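Local coordinates for protein transcriptional regulator (Streptococcus pneumoniae, PDB 2GNP) that is of unknown detailed function but probably regulates transcription in response to a sugar-type ligand held by its Rossmann-like putative sugar-binding domain, at residues A122-E127 against T210-L215; G92-H97 against L170-E175; V50-I55 against L75-S80; Q45-V50 against S70-L75. One frame throughout, in Å; residues are numbered along the deposited sequence.

In the fold
Contacts 1 and 4 are buried, contact 3 is partly buried and contact 2 lies at the surface. Contacts 1 and 2 touch each other: I124 reaches G92 and M172, so loops 92-97, 122-127, 170-175 and 210-215 form one group. Contacts 3 and 4, whose centres are about 8 Å apart, both use helix 36-54 and share V50 and L75. Chemistry follows place. Contact 4, helix on helix, is close apolar packing; contact 3, at the end of the same helix, turns to arginine and lysine bound to carbonyls. Among the loops, contact 1 has a direct backbone bond, while the polar links of contact 2 run through water, beside selenomethionine packing.

Contact 1: A122-E127 against T210-L215; sequences ATIVQE and TIAISL
The carbonyl oxygen of I124 is approached by two neighbouring groups of segment 210-215. I211 N donates to I124 O at 2.8 Å in a nearly straight bond, 167° at the hydrogen. The CA of T210 comes to 3.3 Å from I124 O, a CA-H...O contact beside it. This is a single beta bridge, V125 facing T210, rather than a ladder, since the two loops meet and then part.

Side chains pack on both flanks. I124 places CG1 anti to its backbone N (chi1 178°), sending CD1 toward segment 210-215. There CD1 lies 3.6 Å from CG2 of T210, the two side chains running alongside, and 4.0 Å from CB of A212; it also comes to 3.4 Å from I211 O. T210 suits its two-sided place: its methyl joins this apolar layer while OG1 is hydrogen-bonded to the backbone of L206. On the other flank I211 passes across Q126, with I211 CG1 3.9 Å from the aliphatic CG of Q126. The other branch of I211, CG2, reaches CB of A122 at 4.2 Å, and I211 also packs on I135 and L136 of helix 129-136.

A water extends the polar link: it donates to I211 O at 2.9 Å and more weakly to A122 O. R193 binds the carbonyls of A212 and I213. One straight backbone bond, beside those of Q126 to R209, helps to set how the loops face each other, while the two isoleucines, the methyls of T210, A122 and A212, and Q126 CG pack around a polar group costly to bury without a partner.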
loop_
_atom_site.group_PDB
_atom_site.type_symbol
_atom_site.label_atom_id
_atom_site.label_comp_id
_atom_site.label_asym_id
_atom_site.label_seq_id
_atom_site.Cartn_x
_atom_site.Cartn_y
_atom_site.Cartn_z
ATOM N N ALA A 122 8.011 -9.493 -13.849
ATOM C CA ALA A 122 9.398 -9.031 -13.554
ATOM C C ALA A 122 9.636 -8.950 -12.070
ATOM O O ALA A 122 8.711 -8.617 -11.308
ATOM C CB ALA A 122 9.653 -7.668 -14.179
ATOM N N THR A 123 10.889 -9.235 -11.680
ATOM C CA THR A 123 11.384 -9.074 -10.313
ATOM C C THR A 123 11.380 -7.597 -9.912
ATOM O O THR A 123 11.726 -6.720 -10.727
ATOM C CB THR A 123 12.858 -9.595 -10.263
ATOM O OG1 THR A 123 12.866 -10.989 -10.633
ATOM C CG2 THR A 123 13.415 -9.473 -8.908
ATOM N N ILE A 124 10.989 -7.335 -8.672
ATOM C CA ILE A 124 10.743 -5.954 -8.244
ATOM C C ILE A 124 12.006 -5.057 -8.332
ATOM O O ILE A 124 11.904 -3.920 -8.749
ATOM C CB ILE A 124 10.097 -5.932 -6.815
ATOM C CG1 ILE A 124 9.858 -4.500 -6.301
ATOM C CG2 ILE A 124 10.925 -6.724 -5.839
ATOM C CD1 ILE A 124 8.902 -3.679 -7.159
ATOM N N VAL A 125 13.179 -5.576 -7.960
ATOM C CA VAL A 125 14.428 -4.759 -8.034
ATOM C C VAL A 125 15.412 -5.427 -9.023
ATOM O O VAL A 125 15.786 -6.604 -8.843
ATOM C CB VAL A 125 15.141 -4.648 -6.636
ATOM C CG1 VAL A 125 16.507 -3.923 -6.786
ATOM C CG2 VAL A 125 14.237 -3.937 -5.595
ATOM N N GLN A 126 15.809 -4.664 -10.052
ATOM C CA GLN A 126 16.725 -5.166 -11.060
ATOM C C GLN A 126 18.139 -4.777 -10.595
ATOM O O GLN A 126 18.304 -3.871 -9.744
ATOM C CB GLN A 126 16.423 -4.555 -12.432
ATOM C CG GLN A 126 14.999 -4.796 -12.936
ATOM C CD GLN A 126 14.789 -6.240 -13.315
ATOM O OE1 GLN A 126 13.761 -6.864 -12.964
ATOM N NE2 GLN A 126 15.768 -6.813 -14.049
ATOM N N GLU A 127 19.125 -5.482 -11.167
ATOM C CA GLU A 127 20.571 -5.257 -10.943
ATOM C C GLU A 127 21.060 -3.837 -11.241
ATOM O O GLU A 127 21.892 -3.283 -10.512
ATOM C CB GLU A 127 21.349 -6.310 -11.764
ATOM C CG GLU A 127 21.141 -7.758 -11.227
ATOM C CD GLU A 127 21.241 -8.851 -12.289
ATOM O OE1 GLU A 127 22.327 -9.463 -12.386
ATOM O OE2 GLU A 127 20.243 -9.118 -13.022
ATOM N N THR A 210 13.747 -0.055 -9.869
ATOM C CA THR A 210 12.543 -0.706 -9.289
ATOM C C THR A 210 11.402 -0.763 -10.338
ATOM O O THR A 210 11.104 0.224 -11.020
ATOM C CB THR A 210 12.123 0.035 -8.023
ATOM O OG1 THR A 210 13.217 -0.018 -7.094
ATOM C CG2 THR A 210 10.856 -0.606 -7.377
ATOM N N ILE A 211 10.790 -1.964 -10.425
ATOM C CA ILE A 211 9.773 -2.206 -11.411
ATOM C C ILE A 211 8.428 -2.028 -10.684
ATOM O O ILE A 211 7.789 -2.987 -10.256
ATOM C CB ILE A 211 9.868 -3.612 -12.068
ATOM C CG1 ILE A 211 11.242 -3.814 -12.727
ATOM C CG2 ILE A 211 8.763 -3.736 -13.147
ATOM C CD1 ILE A 211 11.597 -2.776 -13.755
ATOM N N ALA A 212 8.046 -0.780 -10.493
ATOM C CA ALA A 212 6.793 -0.463 -9.768
ATOM C C ALA A 212 6.239 0.848 -10.247
ATOM O O ALA A 212 6.946 1.689 -10.806
ATOM C CB ALA A 212 7.102 -0.330 -8.268
ATOM N N ILE A 213 4.955 1.059 -9.986
ATOM C CA ILE A 213 4.372 2.391 -10.196
ATOM C C ILE A 213 5.198 3.461 -9.501
ATOM O O ILE A 213 5.715 3.230 -8.440
ATOM C CB ILE A 213 2.905 2.435 -9.739
ATOM C CG1 ILE A 213 2.180 3.687 -10.210
ATOM C CG2 ILE A 213 2.760 2.219 -8.211
ATOM C CD1 ILE A 213 0.637 3.608 -9.878
ATOM N N SER A 214 5.350 4.609 -10.149
ATOM C CA SER A 214 6.041 5.723 -9.451
ATOM C C SER A 214 5.188 6.334 -8.345
ATOM O O SER A 214 3.957 6.285 -8.390
ATOM C CB SER A 214 6.416 6.789 -10.470
ATOM O OG SER A 214 5.282 7.492 -10.973
ATOM N N LEU A 215 5.828 6.968 -7.346
ATOM C CA LEU A 215 5.069 7.695 -6.319
ATOM C C LEU A 215 4.229 8.822 -6.955
ATOM O O LEU A 215 3.073 9.033 -6.573
ATOM C CB LEU A 215 6.026 8.270 -5.264
ATOM C CG LEU A 215 6.821 7.254 -4.481
ATOM C CD1 LEU A 215 7.541 7.932 -3.313
ATOM C CD2 LEU A 215 5.893 6.183 -3.918
HETATM O O HOH W 1 7.716 -5.780 -9.633
#

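Contact 2: G92-H97 against L170-E175; sequences GPSHIH and LDMLTE
The imidazole of H95 has the side chain of D171 at its edge, near the ring plane, with CE1 of H95 4.4 Å from CB of D171. One face of the ring carries CB of the preceding S94, offset toward the rim. H95 ND1 and D171 OD1 stay 4.8 Å apart, so any electrostatic influence is probably modest; the charge of H95 is not known.

S94 does the polar work through water. Its OG lies 3.1 Å from one water, which accepts from D171 N, and 2.8 Å from a second, which donates to D171 O. A small hydroxyl fits here because two waters can stand between the loops. By contrast S94 N is buried by the contact and has no partner.

M172, a selenomethionine, packs against the same serine. CG stands anti to the backbone N (chi1 -174°), and bends at chi2 and chi3 bring the CE methyl to 3.7 Å from OG of S94, near its backbone N. An unbranched methionine-type chain can bend this way; its CB meets CB of P93 at 4.4 Å.

Loop 92-97 runs between strand 85-88 and helix 102-113, with P93 and I96 resting on W65. Loop 170-175 leads from helix 163-167 into helix 175-183, where L173 packs on F178 and L181.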
loop_
_atom_site.group_PDB
_atom_site.type_symbol
_atom_site.label_atom_id
_atom_site.label_comp_id
_atom_site.label_asym_id
_atom_site.label_seq_id
_atom_site.Cartn_x
_atom_site.Cartn_y
_atom_site.Cartn_z
ATOM N N GLY A 92 6.045 -8.101 -4.909
ATOM C CA GLY A 92 6.588 -7.938 -3.576
ATOM C C GLY A 92 7.990 -8.481 -3.583
ATOM O O GLY A 92 8.532 -8.806 -4.634
ATOM N N PRO A 93 8.585 -8.619 -2.399
ATOM C CA PRO A 93 9.851 -9.342 -2.351
ATOM C C PRO A 93 9.652 -10.868 -2.437
ATOM O O PRO A 93 8.532 -11.352 -2.531
ATOM C CB PRO A 93 10.442 -8.926 -0.995
ATOM C CG PRO A 93 9.293 -8.644 -0.172
ATOM C CD PRO A 93 8.155 -8.167 -1.068
ATOM N N SER A 94 10.762 -11.594 -2.387
ATOM C CA SER A 94 10.853 -12.992 -2.822
ATOM C C SER A 94 10.248 -14.095 -1.922
ATOM O O SER A 94 9.733 -15.092 -2.444
ATOM C CB SER A 94 12.321 -13.318 -3.092
ATOM O OG SER A 94 13.182 -12.376 -2.436
ATOM N N HIS A 95 10.328 -13.954 -0.599
ATOM C CA HIS A 95 9.955 -15.073 0.283
ATOM C C HIS A 95 8.738 -14.835 1.181
ATOM O O HIS A 95 8.638 -15.373 2.305
ATOM C CB HIS A 95 11.158 -15.546 1.110
ATOM C CG HIS A 95 12.239 -16.184 0.291
ATOM N ND1 HIS A 95 13.470 -15.589 0.086
ATOM C CD2 HIS A 95 12.280 -17.365 -0.369
ATOM C CE1 HIS A 95 14.215 -16.372 -0.675
ATOM N NE2 HIS A 95 13.516 -17.455 -0.967
ATOM N N ILE A 96 7.800 -14.039 0.689
ATOM C CA ILE A 96 6.557 -13.824 1.436
ATOM C C ILE A 96 5.564 -14.962 1.157
ATOM O O ILE A 96 5.754 -15.733 0.210
ATOM C CB ILE A 96 5.967 -12.407 1.185
ATOM C CG1 ILE A 96 5.441 -12.272 -0.246
ATOM C CG2 ILE A 96 7.041 -11.326 1.501
ATOM C CD1 ILE A 96 4.542 -11.066 -0.444
ATOM N N HIS A 97 4.541 -15.086 2.003
ATOM C CA HIS A 97 3.508 -16.102 1.833
ATOM C C HIS A 97 2.871 -15.995 0.455
ATOM O O HIS A 97 2.540 -14.878 0.011
ATOM C CB HIS A 97 2.433 -15.961 2.913
ATOM C CG HIS A 97 2.809 -16.581 4.224
ATOM N ND1 HIS A 97 1.994 -17.479 4.886
ATOM C CD2 HIS A 97 3.919 -16.438 4.993
ATOM C CE1 HIS A 97 2.589 -17.859 6.006
ATOM N NE2 HIS A 97 3.759 -17.248 6.094
ATOM N N LEU A 170 15.478 -9.116 2.588
ATOM C CA LEU A 170 16.825 -9.637 2.743
ATOM C C LEU A 170 17.462 -10.300 1.518
ATOM O O LEU A 170 18.691 -10.232 1.355
ATOM C CB LEU A 170 16.873 -10.603 3.941
ATOM C CG LEU A 170 17.540 -10.085 5.224
ATOM C CD1 LEU A 170 17.438 -8.608 5.486
ATOM C CD2 LEU A 170 17.075 -10.833 6.449
ATOM N N ASP A 171 16.681 -10.970 0.686
ATOM C CA ASP A 171 17.320 -11.517 -0.529
ATOM C C ASP A 171 16.968 -10.755 -1.800
ATOM O O ASP A 171 17.292 -11.186 -2.924
ATOM C CB ASP A 171 17.058 -13.019 -0.693
ATOM C CG ASP A 171 18.100 -13.884 0.061
ATOM O OD1 ASP A 171 17.890 -14.140 1.272
ATOM O OD2 ASP A 171 19.120 -14.298 -0.566
HETATM N N MSE A 172 16.317 -9.613 -1.622
HETATM C CA MSE A 172 15.977 -8.761 -2.746
HETATM C C MSE A 172 16.939 -7.550 -2.850
HETATM O O MSE A 172 17.458 -7.237 -3.945
HETATM C CB MSE A 172 14.522 -8.322 -2.635
HETATM C CG MSE A 172 14.012 -7.538 -3.863
HETATM SE SE MSE A 172 14.304 -8.491 -5.591
HETATM C CE MSE A 172 13.087 -9.990 -5.267
ATOM N N LEU A 173 17.188 -6.896 -1.720
ATOM C CA LEU A 173 18.147 -5.801 -1.643
ATOM C C LEU A 173 19.523 -6.281 -1.194
ATOM O O LEU A 173 19.634 -7.229 -0.396
ATOM C CB LEU A 173 17.651 -4.725 -0.662
ATOM C CG LEU A 173 16.231 -4.146 -0.860
ATOM C CD1 LEU A 173 15.897 -3.174 0.248
ATOM C CD2 LEU A 173 16.109 -3.448 -2.275
ATOM N N THR A 174 20.566 -5.614 -1.691
ATOM C CA THR A 174 21.943 -5.963 -1.328
ATOM C C THR A 174 22.321 -5.348 0.032
ATOM O O THR A 174 21.661 -4.429 0.516
ATOM C CB THR A 174 22.946 -5.501 -2.396
ATOM O OG1 THR A 174 23.085 -4.078 -2.341
ATOM C CG2 THR A 174 22.444 -5.907 -3.800
ATOM N N GLU A 175 23.376 -5.876 0.647
ATOM C CA GLU A 175 23.954 -5.260 1.844
ATOM C C GLU A 175 24.179 -3.772 1.608
ATOM O O GLU A 175 23.814 -2.948 2.444
ATOM C CB GLU A 175 25.288 -5.942 2.205
ATOM C CG GLU A 175 25.087 -7.301 2.850
ATOM C CD GLU A 175 26.380 -7.908 3.382
ATOM O OE1 GLU A 175 27.165 -8.475 2.569
ATOM O OE2 GLU A 175 26.606 -7.810 4.613
HETATM O O HOH W 2 13.960 -11.171 0.322
HETATM O O HOH W 3 15.182 -13.335 -4.125
#

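Contact 3: V50-I55 against L75-S80; sequences VLRNLI and LIHSKS
R52 and K79 reach across in opposite senses, joining the C-terminal end of helix 36-54 to the loop that follows helix 67-75 in this Rossmann-like alpha/beta fold. The main motif is a lysine binding the carbonyls at a helix end, where the helix dipole probably favours a positive charge.

The apolar part is small. I76 CD1 lies 4.0 Å from CB of L51, the two side chains passing across one another, and CG1 of I76 meets CB of R52 at 3.8 Å. I76 also rests on F113 of helix 102-113, which suits a branched aliphatic residue.

Among the arginine bonds, both NE and NH2 of R52 donate to a single atom, S78 O, which lies in the guanidinium plane. NH2 is 3.0 Å from S78 O, with 152° at the hydrogen, whereas NE comes from above that carbonyl's plane. H77 ND1 also donates to S78 O, at 2.8 Å, giving it three donors; H77 O receives a weak bond from NE. Over one guanidinium face lies the methylene chain of K79, its CB 3.6 Å from NH2 of R52.

Lysine bonds close the contact. Extended, with CG anti to the backbone N (chi1 -179°), K79 carries its ammonium past the arginine to the helix end. A water links it to N53 O, and D56 forms at most a long, weak ion pair with it. NZ of K79 donates to R52 O at 2.9 Å and, nearly along the C=O axis, to I55 O at 2.6 Å.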
loop_
_atom_site.group_PDB
_atom_site.type_symbol
_atom_site.label_atom_id
_atom_site.label_comp_id
_atom_site.label_asym_id
_atom_site.label_seq_id
_atom_site.Cartn_x
_atom_site.Cartn_y
_atom_site.Cartn_z
ATOM N N VAL A 50 -15.416 -1.076 2.743
ATOM C CA VAL A 50 -15.023 0.158 2.076
ATOM C C VAL A 50 -14.639 -0.133 0.617
ATOM O O VAL A 50 -15.149 0.500 -0.321
ATOM C CB VAL A 50 -13.879 0.864 2.792
ATOM C CG1 VAL A 50 -13.284 1.855 1.837
ATOM C CG2 VAL A 50 -14.379 1.560 4.096
ATOM N N LEU A 51 -13.800 -1.144 0.387
ATOM C CA LEU A 51 -13.357 -1.390 -1.002
ATOM C C LEU A 51 -14.524 -1.874 -1.919
ATOM O O LEU A 51 -14.674 -1.449 -3.073
ATOM C CB LEU A 51 -12.213 -2.413 -1.007
ATOM C CG LEU A 51 -11.650 -2.745 -2.380
ATOM C CD1 LEU A 51 -11.072 -1.486 -3.038
ATOM C CD2 LEU A 51 -10.513 -3.772 -2.204
ATOM N N ARG A 52 -15.364 -2.772 -1.391
ATOM C CA ARG A 52 -16.456 -3.288 -2.188
ATOM C C ARG A 52 -17.345 -2.126 -2.700
ATOM O O ARG A 52 -17.809 -2.098 -3.844
ATOM C CB ARG A 52 -17.264 -4.342 -1.392
ATOM C CG ARG A 52 -18.492 -4.859 -2.155
ATOM C CD ARG A 52 -19.212 -5.980 -1.423
ATOM N NE ARG A 52 -20.198 -6.664 -2.293
ATOM C CZ ARG A 52 -21.445 -6.251 -2.546
ATOM N NH1 ARG A 52 -21.887 -5.067 -2.099
ATOM N NH2 ARG A 52 -22.231 -6.991 -3.321
ATOM N N ASN A 53 -17.584 -1.143 -1.819
ATOM C CA ASN A 53 -18.367 0.038 -2.197
ATOM C C ASN A 53 -17.744 0.961 -3.247
ATOM O O ASN A 53 -18.446 1.695 -3.975
ATOM C CB ASN A 53 -18.717 0.811 -0.926
ATOM C CG ASN A 53 -19.915 0.208 -0.212
ATOM O OD1 ASN A 53 -20.729 -0.490 -0.845
ATOM N ND2 ASN A 53 -20.043 0.468 1.098
ATOM N N LEU A 54 -16.412 0.947 -3.292
ATOM C CA LEU A 54 -15.640 1.726 -4.245
ATOM C C LEU A 54 -15.667 1.097 -5.618
ATOM O O LEU A 54 -15.607 1.793 -6.633
ATOM C CB LEU A 54 -14.185 1.889 -3.776
ATOM C CG LEU A 54 -13.907 2.688 -2.488
ATOM C CD1 LEU A 54 -12.390 2.734 -2.217
ATOM C CD2 LEU A 54 -14.538 4.110 -2.522
ATOM N N ILE A 55 -15.768 -0.237 -5.667
ATOM C CA ILE A 55 -15.689 -0.939 -6.930
ATOM C C ILE A 55 -16.977 -0.817 -7.746
ATOM O O ILE A 55 -18.062 -1.190 -7.292
ATOM C CB ILE A 55 -15.230 -2.415 -6.774
ATOM C CG1 ILE A 55 -13.833 -2.446 -6.117
ATOM C CG2 ILE A 55 -15.178 -3.109 -8.143
ATOM C CD1 ILE A 55 -13.328 -3.884 -5.631
ATOM N N LEU A 75 -12.028 -11.460 3.194
ATOM C CA LEU A 75 -13.381 -11.101 3.688
ATOM C C LEU A 75 -14.328 -10.455 2.733
ATOM O O LEU A 75 -15.565 -10.451 2.952
ATOM C CB LEU A 75 -13.274 -10.217 4.925
ATOM C CG LEU A 75 -12.445 -10.750 6.089
ATOM C CD1 LEU A 75 -12.532 -9.754 7.238
ATOM C CD2 LEU A 75 -12.928 -12.162 6.550
ATOM N N ILE A 76 -13.799 -9.846 1.657
ATOM C CA ILE A 76 -14.655 -9.036 0.838
ATOM C C ILE A 76 -15.725 -9.877 0.124
ATOM O O ILE A 76 -15.426 -11.006 -0.341
ATOM C CB ILE A 76 -13.808 -8.199 -0.184
ATOM C CG1 ILE A 76 -14.651 -7.086 -0.811
ATOM C CG2 ILE A 76 -13.191 -9.116 -1.262
ATOM C CD1 ILE A 76 -13.773 -6.052 -1.570
ATOM N N HIS A 77 -16.937 -9.313 0.017
ATOM C CA HIS A 77 -18.060 -10.003 -0.657
ATOM C C HIS A 77 -18.037 -9.755 -2.138
ATOM O O HIS A 77 -17.788 -8.613 -2.596
ATOM C CB HIS A 77 -19.441 -9.581 -0.091
ATOM C CG HIS A 77 -20.524 -10.544 -0.451
ATOM N ND1 HIS A 77 -21.283 -10.426 -1.603
ATOM C CD2 HIS A 77 -20.924 -11.691 0.151
ATOM C CE1 HIS A 77 -22.102 -11.462 -1.691
ATOM N NE2 HIS A 77 -21.919 -12.230 -0.633
ATOM N N SER A 78 -18.338 -10.798 -2.914
ATOM C CA SER A 78 -18.465 -10.645 -4.380
ATOM C C SER A 78 -19.503 -9.586 -4.785
ATOM O O SER A 78 -20.415 -9.243 -4.010
ATOM C CB SER A 78 -18.839 -11.994 -5.015
ATOM O OG SER A 78 -20.165 -12.335 -4.613
ATOM N N LYS A 79 -19.373 -9.062 -5.988
ATOM C CA LYS A 79 -20.338 -8.090 -6.559
ATOM C C LYS A 79 -20.361 -8.204 -8.061
ATOM O O LYS A 79 -19.315 -8.402 -8.692
ATOM C CB LYS A 79 -19.921 -6.677 -6.125
ATOM C CG LYS A 79 -20.773 -5.480 -6.554
ATOM C CD LYS A 79 -19.954 -4.172 -6.209
ATOM C CE LYS A 79 -20.832 -2.953 -6.086
ATOM N NZ LYS A 79 -20.011 -1.758 -5.685
ATOM N N SER A 80 -21.550 -8.132 -8.681
ATOM C CA SER A 80 -21.613 -8.279 -10.136
ATOM C C SER A 80 -21.302 -7.009 -10.905
ATOM O O SER A 80 -22.225 -6.266 -11.280
ATOM C CB SER A 80 -22.977 -8.838 -10.632
ATOM O OG SER A 80 -23.254 -10.079 -9.971
HETATM O O HOH W 4 -20.631 1.077 -5.551
#

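Contact 4: Q45-V50 against S70-L75; sequences QVAAGV and SNLVDL
L72 meets A47 and A48 where helices 36-54 and 67-75 come together, their local axes 8.2 Å apart at closest approach and crossing at -65°. CD2 of L72 lies 3.8 Å from CB of A47. CD1 is 4.1 Å from CA of A48, so the fork rests one branch on the methyl of A47, the other on the backbone of A48. Chi1 of 97°, away from a staggered position, suggests some strain. The carbonyl of L72 is covered too: its O lies 3.8 Å from CB of A48. Here CA atoms of A48 and L72 approach to 5.1 Å, a closeness that two alanines in a row allow.

L75 continues the contact toward Q45. Its CB is 4.1 Å from CB of A48. The bend of Q45 at chi2 (61°) brings NE2 to 3.6 Å from CD1 of L75; being exposed, glutamine can lay its amide on the leucine and still meet solvent.

Helix 67-75 is the crossover of a beta-alpha-beta unit between the parallel strands 60-63 and 85-88. V50 packs on H248 and I250 of strand 248-252, which A47 also touches, and V46 on strand 24-28; behind the second segment, S70 and V73 touch helix 102-113.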
loop_
_atom_site.group_PDB
_atom_site.type_symbol
_atom_site.label_atom_id
_atom_site.label_comp_id
_atom_site.label_asym_id
_atom_site.label_seq_id
_atom_site.Cartn_x
_atom_site.Cartn_y
_atom_site.Cartn_z
ATOM N N GLN A 45 -12.491 -6.231 8.059
ATOM C CA GLN A 45 -13.896 -6.180 7.634
ATOM C C GLN A 45 -14.300 -4.775 7.195
ATOM O O GLN A 45 -15.045 -4.588 6.247
ATOM C CB GLN A 45 -14.804 -6.695 8.781
ATOM C CG GLN A 45 -16.229 -6.805 8.381
ATOM C CD GLN A 45 -16.435 -7.802 7.226
ATOM O OE1 GLN A 45 -16.919 -7.422 6.165
ATOM N NE2 GLN A 45 -16.033 -9.049 7.423
ATOM N N VAL A 46 -13.801 -3.769 7.927
ATOM C CA VAL A 46 -14.114 -2.389 7.601
ATOM C C VAL A 46 -13.536 -2.132 6.211
ATOM O O VAL A 46 -14.249 -1.658 5.305
ATOM C CB VAL A 46 -13.554 -1.452 8.636
ATOM C CG1 VAL A 46 -13.568 0.018 8.111
ATOM C CG2 VAL A 46 -14.367 -1.599 9.979
ATOM N N ALA A 47 -12.306 -2.600 6.022
ATOM C CA ALA A 47 -11.544 -2.327 4.770
ATOM C C ALA A 47 -12.239 -3.009 3.608
ATOM O O ALA A 47 -12.389 -2.427 2.540
ATOM C CB ALA A 47 -10.100 -2.787 4.887
ATOM N N ALA A 48 -12.690 -4.251 3.852
ATOM C CA ALA A 48 -13.395 -5.003 2.825
ATOM C C ALA A 48 -14.669 -4.303 2.397
ATOM O O ALA A 48 -14.918 -4.147 1.196
ATOM C CB ALA A 48 -13.724 -6.461 3.310
ATOM N N GLY A 49 -15.462 -3.840 3.371
ATOM C CA GLY A 49 -16.669 -3.110 3.052
ATOM C C GLY A 49 -16.401 -1.836 2.258
ATOM O O GLY A 49 -17.072 -1.546 1.250
ATOM N N VAL A 50 -15.416 -1.076 2.743
ATOM C CA VAL A 50 -15.023 0.158 2.076
ATOM C C VAL A 50 -14.639 -0.133 0.617
ATOM O O VAL A 50 -15.149 0.500 -0.321
ATOM C CB VAL A 50 -13.879 0.864 2.792
ATOM C CG1 VAL A 50 -13.284 1.855 1.837
ATOM C CG2 VAL A 50 -14.379 1.560 4.096
ATOM N N SER A 70 -4.136 -9.255 1.933
ATOM C CA SER A 70 -4.645 -10.637 1.893
ATOM C C SER A 70 -5.825 -10.770 2.854
ATOM O O SER A 70 -6.858 -11.360 2.542
ATOM C CB SER A 70 -3.539 -11.620 2.217
ATOM O OG SER A 70 -4.070 -12.954 2.235
ATOM N N ASN A 71 -5.673 -10.180 4.032
ATOM C CA ASN A 71 -6.731 -10.259 5.058
ATOM C C ASN A 71 -8.035 -9.590 4.609
ATOM O O ASN A 71 -9.132 -10.031 4.938
ATOM C CB ASN A 71 -6.207 -9.666 6.372
ATOM C CG ASN A 71 -5.093 -10.512 7.039
ATOM O OD1 ASN A 71 -4.859 -11.716 6.719
ATOM N ND2 ASN A 71 -4.428 -9.897 8.003
ATOM N N LEU A 72 -7.944 -8.487 3.841
ATOM C CA LEU A 72 -9.173 -7.871 3.420
ATOM C C LEU A 72 -9.768 -8.662 2.271
ATOM O O LEU A 72 -10.982 -8.845 2.243
ATOM C CB LEU A 72 -8.967 -6.377 3.113
ATOM C CG LEU A 72 -8.743 -5.803 1.742
ATOM C CD1 LEU A 72 -9.947 -6.019 0.766
ATOM C CD2 LEU A 72 -8.356 -4.276 1.873
ATOM N N VAL A 73 -8.915 -9.126 1.348
ATOM C CA VAL A 73 -9.392 -9.914 0.213
ATOM C C VAL A 73 -10.170 -11.162 0.695
ATOM O O VAL A 73 -11.213 -11.523 0.151
ATOM C CB VAL A 73 -8.255 -10.305 -0.760
ATOM C CG1 VAL A 73 -8.834 -11.237 -1.836
ATOM C CG2 VAL A 73 -7.744 -9.020 -1.454
ATOM N N ASP A 74 -9.669 -11.796 1.728
ATOM C CA ASP A 74 -10.355 -13.001 2.281
ATOM C C ASP A 74 -11.815 -12.670 2.662
ATOM O O ASP A 74 -12.757 -13.502 2.500
ATOM C CB ASP A 74 -9.639 -13.469 3.536
ATOM C CG ASP A 74 -8.375 -14.254 3.267
ATOM O OD1 ASP A 74 -8.081 -14.621 2.118
ATOM O OD2 ASP A 74 -7.658 -14.538 4.264
ATOM N N LEU A 75 -12.028 -11.460 3.194
ATOM C CA LEU A 75 -13.381 -11.101 3.688
ATOM C C LEU A 75 -14.328 -10.455 2.733
ATOM O O LEU A 75 -15.565 -10.451 2.952
ATOM C CB LEU A 75 -13.274 -10.217 4.925
ATOM C CG LEU A 75 -12.445 -10.750 6.089
ATOM C CD1 LEU A 75 -12.532 -9.754 7.238
ATOM C CD2 LEU A 75 -12.928 -12.162 6.550
#